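PDB 4RLR: cytochrome c, 1 heme-binding site, which binds a single heme covalently and probably serves in electron transfer as a monoheme cytochrome c. Local coordinates for residues Y51-A59 and E121-Y129. Residues are numbered along the deposited sequence; the frame is centred on the assembly and turned at random.
With HEM (protoporphyrin IX containing Fe), chain B.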
loop_
_atom_site.group_PDB
_atom_site.type_symbol
_atom_site.label_atom_id
_atom_site.label_comp_id
_atom_site.label_asym_id
_atom_site.label_seq_id
_atom_site.Cartn_x
_atom_site.Cartn_y
_atom_site.Cartn_z
ATOM N N TYR A 51 -7.116 8.370 2.605
ATOM C CA TYR A 51 -6.460 7.792 3.779
ATOM C C TYR A 51 -7.200 6.543 4.291
ATOM O O TYR A 51 -6.588 5.502 4.485
ATOM C CB TYR A 51 -6.371 8.853 4.863
ATOM C CG TYR A 51 -5.913 8.374 6.211
ATOM C CD1 TYR A 51 -4.564 8.186 6.479
ATOM C CD2 TYR A 51 -6.820 8.131 7.233
ATOM C CE1 TYR A 51 -4.138 7.766 7.719
ATOM C CE2 TYR A 51 -6.381 7.699 8.504
ATOM C CZ TYR A 51 -5.033 7.536 8.723
ATOM O OH TYR A 51 -4.571 7.108 9.961
ATOM N N SER A 52 -8.523 6.614 4.475
ATOM C CA SER A 52 -9.262 5.405 4.940
ATOM C C SER A 52 -9.171 4.263 3.931
ATOM O O SER A 52 -9.113 3.101 4.299
ATOM C CB SER A 52 -10.726 5.706 5.251
ATOM O OG SER A 52 -10.809 6.594 6.335
ATOM N N HIS A 53 -9.113 4.589 2.645
ATOM C CA HIS A 53 -9.034 3.530 1.653
ATOM C C HIS A 53 -7.678 2.863 1.656
ATOM O O HIS A 53 -7.611 1.648 1.451
ATOM C CB HIS A 53 -9.432 4.018 0.257
ATOM C CG HIS A 53 -10.912 4.122 0.061
ATOM N ND1 HIS A 53 -11.630 5.278 0.326
ATOM C CD2 HIS A 53 -11.826 3.195 -0.321
ATOM C CE1 HIS A 53 -12.908 5.065 0.080
ATOM N NE2 HIS A 53 -13.052 3.813 -0.323
ATOM N N LEU A 54 -6.622 3.613 1.996
ATOM C CA LEU A 54 -5.264 3.056 2.009
ATOM C C LEU A 54 -4.936 2.236 3.264
ATOM O O LEU A 54 -4.365 1.139 3.148
ATOM C CB LEU A 54 -4.218 4.161 1.815
ATOM C CG LEU A 54 -2.753 3.711 1.630
ATOM C CD1 LEU A 54 -2.487 2.843 0.388
ATOM C CD2 LEU A 54 -1.917 4.959 1.598
ATOM N N ILE A 55 -5.303 2.749 4.439
ATOM C CA ILE A 55 -5.035 2.026 5.695
ATOM C C ILE A 55 -5.763 0.667 5.827
ATOM O O ILE A 55 -5.363 -0.175 6.652
ATOM C CB ILE A 55 -5.277 2.909 6.916
ATOM C CG1 ILE A 55 -6.771 3.140 7.160
ATOM C CG2 ILE A 55 -4.500 4.239 6.765
ATOM C CD1 ILE A 55 -7.072 3.667 8.533
ATOM N N PHE A 56 -6.789 0.453 4.988
ATOM C CA PHE A 56 -7.451 -0.847 4.812
ATOM C C PHE A 56 -6.419 -1.975 4.608
ATOM O O PHE A 56 -6.611 -3.133 5.061
ATOM C CB PHE A 56 -8.420 -0.747 3.612
ATOM C CG PHE A 56 -9.263 -1.983 3.347
ATOM C CD1 PHE A 56 -8.749 -3.054 2.598
ATOM C CD2 PHE A 56 -10.573 -2.056 3.780
ATOM C CE1 PHE A 56 -9.512 -4.160 2.333
ATOM C CE2 PHE A 56 -11.344 -3.177 3.512
ATOM C CZ PHE A 56 -10.806 -4.223 2.790
ATOM N N TYR A 57 -5.321 -1.607 3.954
ATOM C CA TYR A 57 -4.279 -2.530 3.518
ATOM C C TYR A 57 -3.071 -2.552 4.454
ATOM O O TYR A 57 -2.028 -3.092 4.118
ATOM C CB TYR A 57 -3.856 -2.133 2.104
ATOM C CG TYR A 57 -5.038 -2.231 1.175
ATOM C CD1 TYR A 57 -5.389 -3.455 0.610
ATOM C CD2 TYR A 57 -5.846 -1.107 0.898
ATOM C CE1 TYR A 57 -6.490 -3.564 -0.231
ATOM C CE2 TYR A 57 -6.947 -1.210 0.060
ATOM C CZ TYR A 57 -7.273 -2.438 -0.484
ATOM O OH TYR A 57 -8.355 -2.556 -1.294
ATOM N N THR A 58 -3.217 -1.990 5.639
ATOM C CA THR A 58 -2.115 -1.973 6.578
ATOM C C THR A 58 -2.424 -2.862 7.780
ATOM O O THR A 58 -1.987 -3.987 7.779
ATOM C CB THR A 58 -1.685 -0.554 6.952
ATOM O OG1 THR A 58 -2.748 0.114 7.623
ATOM C CG2 THR A 58 -1.272 0.222 5.689
ATOM N N ALA A 59 -3.138 -2.377 8.787
ATOM C CA ALA A 59 -3.462 -3.210 9.954
ATOM C C ALA A 59 -4.703 -4.097 9.784
ATOM O O ALA A 59 -4.747 -5.238 10.282
ATOM C CB ALA A 59 -3.645 -2.333 11.173
ATOM N N GLU A 121 1.301 -6.640 17.804
ATOM C CA GLU A 121 1.904 -6.279 16.524
ATOM C C GLU A 121 1.031 -5.236 15.839
ATOM O O GLU A 121 1.530 -4.260 15.291
ATOM C CB GLU A 121 2.054 -7.516 15.642
ATOM C CG GLU A 121 3.056 -8.512 16.172
ATOM C CD GLU A 121 3.243 -9.706 15.264
ATOM O OE1 GLU A 121 2.317 -10.555 15.144
ATOM O OE2 GLU A 121 4.330 -9.792 14.659
ATOM N N LEU A 122 -0.281 -5.452 15.892
ATOM C CA LEU A 122 -1.251 -4.474 15.399
ATOM C C LEU A 122 -1.031 -3.124 16.039
ATOM O O LEU A 122 -1.217 -2.095 15.389
ATOM C CB LEU A 122 -2.692 -4.946 15.637
ATOM C CG LEU A 122 -3.164 -6.136 14.795
ATOM C CD1 LEU A 122 -4.414 -6.791 15.392
ATOM C CD2 LEU A 122 -3.423 -5.738 13.361
ATOM N N ASN A 123 -0.622 -3.094 17.300
ATOM C CA ASN A 123 -0.450 -1.806 17.964
ATOM C C ASN A 123 0.658 -0.977 17.325
ATOM O O ASN A 123 0.672 0.236 17.426
ATOM C CB ASN A 123 -0.165 -1.988 19.461
ATOM C CG ASN A 123 -1.329 -2.636 20.219
ATOM O OD1 ASN A 123 -2.510 -2.403 19.914
ATOM N ND2 ASN A 123 -0.997 -3.426 21.235
ATOM N N ALA A 124 1.582 -1.638 16.650
ATOM C CA ALA A 124 2.802 -0.986 16.196
ATOM C C ALA A 124 2.613 -0.319 14.838
ATOM O O ALA A 124 3.531 0.337 14.318
ATOM C CB ALA A 124 3.907 -1.995 16.116
ATOM N N ILE A 125 1.431 -0.503 14.264
ATOM C CA ILE A 125 1.111 0.062 12.956
ATOM C C ILE A 125 0.467 1.430 13.174
ATOM O O ILE A 125 -0.668 1.510 13.602
ATOM C CB ILE A 125 0.206 -0.919 12.179
ATOM C CG1 ILE A 125 1.042 -2.130 11.733
ATOM C CG2 ILE A 125 -0.413 -0.256 10.987
ATOM C CD1 ILE A 125 0.238 -3.296 11.166
ATOM N N THR A 126 1.193 2.508 12.889
ATOM C CA THR A 126 0.771 3.839 13.331
ATOM C C THR A 126 -0.009 4.651 12.303
ATOM O O THR A 126 -1.074 5.227 12.617
ATOM C CB THR A 126 1.994 4.656 13.772
ATOM O OG1 THR A 126 3.030 4.518 12.799
ATOM C CG2 THR A 126 2.517 4.144 15.090
ATOM N N VAL A 127 0.583 4.780 11.120
ATOM C CA VAL A 127 -0.141 5.144 9.939
ATOM C C VAL A 127 -0.772 6.540 10.184
ATOM O O VAL A 127 -1.940 6.774 9.970
ATOM C CB VAL A 127 -1.079 3.889 9.607
ATOM C CG1 VAL A 127 -2.527 4.043 10.030
ATOM C CG2 VAL A 127 -0.909 3.439 8.217
ATOM N N THR A 128 0.046 7.467 10.682
ATOM C CA THR A 128 -0.448 8.781 11.075
ATOM C C THR A 128 -1.046 9.598 9.931
ATOM O O THR A 128 -0.457 9.699 8.846
ATOM C CB THR A 128 0.676 9.599 11.733
ATOM O OG1 THR A 128 1.223 8.833 12.813
ATOM C CG2 THR A 128 0.159 10.933 12.250
ATOM N N TYR A 129 -2.219 10.174 10.173
ATOM C CA TYR A 129 -2.894 10.959 9.142
ATOM C C TYR A 129 -2.212 12.304 8.907
ATOM O O TYR A 129 -1.958 12.732 7.774
ATOM C CB TYR A 129 -4.327 11.227 9.551
ATOM C CG TYR A 129 -5.073 12.121 8.584
ATOM C CD1 TYR A 129 -5.327 11.703 7.284
ATOM C CD2 TYR A 129 -5.527 13.371 8.969
ATOM C CE1 TYR A 129 -6.028 12.522 6.387
ATOM C CE2 TYR A 129 -6.237 14.189 8.086
ATOM C CZ TYR A 129 -6.481 13.758 6.804
ATOM O OH TYR A 129 -7.164 14.533 5.923
ATOM O OXT TYR A 129 -1.929 13.012 9.871
HETATM C CHA HEM B . -2.863 -4.342 -6.333
HETATM C CHB HEM B . -0.527 -0.896 -3.881
HETATM C CHC HEM B . 0.600 1.074 -8.134
HETATM C CHD HEM B . -2.203 -1.980 -10.523
HETATM C C1A HEM B . -2.248 -3.618 -5.331
HETATM C C2A HEM B . -2.208 -4.025 -3.954
HETATM C C3A HEM B . -1.565 -3.081 -3.266
HETATM C C4A HEM B . -1.178 -2.050 -4.189
HETATM C CMA HEM B . -1.290 -3.047 -1.757
HETATM C CAA HEM B . -2.812 -5.336 -3.426
HETATM C CBA HEM B . -4.266 -5.207 -2.974
HETATM C CGA HEM B . -4.656 -6.532 -2.337
HETATM O O1A HEM B . -4.340 -6.791 -1.157
HETATM O O2A HEM B . -5.281 -7.348 -3.026
HETATM C C1B HEM B . -0.026 -0.051 -4.841
HETATM C C2B HEM B . 0.810 1.074 -4.573
HETATM C C3B HEM B . 1.137 1.622 -5.742
HETATM C C4B HEM B . 0.511 0.838 -6.779
HETATM C CMB HEM B . 1.155 1.485 -3.144
HETATM C CAB HEM B . 2.034 2.834 -6.009
HETATM C CBB HEM B . 3.240 2.855 -5.387
HETATM C C1C HEM B . -0.093 0.443 -9.125
HETATM C C2C HEM B . -0.039 0.832 -10.513
HETATM C C3C HEM B . -0.839 -0.005 -11.197
HETATM C C4C HEM B . -1.364 -0.957 -10.240
HETATM C CMC HEM B . 0.755 2.056 -11.022
HETATM C CAC HEM B . -1.144 -0.077 -12.721
HETATM C CBC HEM B . -0.206 0.242 -13.641
HETATM C C1D HEM B . -2.673 -2.870 -9.600
HETATM C C2D HEM B . -3.606 -3.915 -9.922
HETATM C C3D HEM B . -3.825 -4.661 -8.612
HETATM C C4D HEM B . -2.990 -3.982 -7.645
HETATM C CMD HEM B . -4.244 -4.174 -11.310
HETATM C CAD HEM B . -4.732 -5.872 -8.369
HETATM C CBD HEM B . -4.090 -7.142 -8.913
HETATM C CGD HEM B . -2.940 -7.501 -8.007
HETATM O O1D HEM B . -3.128 -7.853 -6.819
HETATM O O2D HEM B . -1.802 -7.428 -8.489
HETATM N NA HEM B . -1.587 -2.420 -5.456
HETATM N NB HEM B . -0.176 -0.185 -6.195
HETATM N NC HEM B . -0.892 -0.676 -8.998
HETATM N ND HEM B . -2.327 -2.935 -8.259
HETATM FE FE HEM B . -1.237 -1.470 -7.187
#
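With CG trans to the backbone N in both residues (chi1 171° in Tyr51, 176° in Tyr129), the two tyrosine rings meet in a T-shaped stack, the edge of Tyr129 on the face of Tyr51. CD1 of Tyr129 comes within 3.5 Å of CG of Tyr51, while CB of Tyr129 makes a CH-pi contact over the same face. Ile55 CG2 lies against the opposite face, toward the rim, and the ring is sandwiched between isoleucine and tyrosine. At its edge, Tyr51 OH donates a 2.7 Å hydrogen bond to Val127 O, nearly in line with the C=O bond (169°). A phenylalanine here lacks the hydroxyl and would probably leave the Val127 carbonyl without this donor. The contact ties the C-terminal tail of this cytochrome c to the segment 51-59, whose Tyr57 lines the heme pocket; Trp105 of helix 92-106 also packs against Tyr51, Ile55 and Val127. The branched Val127 packs its two methyls among Tyr51, Ile55 and Thr58, with CG1 3.8 Å from Ile55 CG2 and CG2 against Thr58 OG1. Thr58 OG1 donates to Ile55 O (2.8 Å), which also accepts from Thr58 N. Small Ala59 lets Ile125 approach closely, Ala59 CB lying 3.8 Å from Ile125 CG2, and Leu122 CD2 reaches Ala59 O.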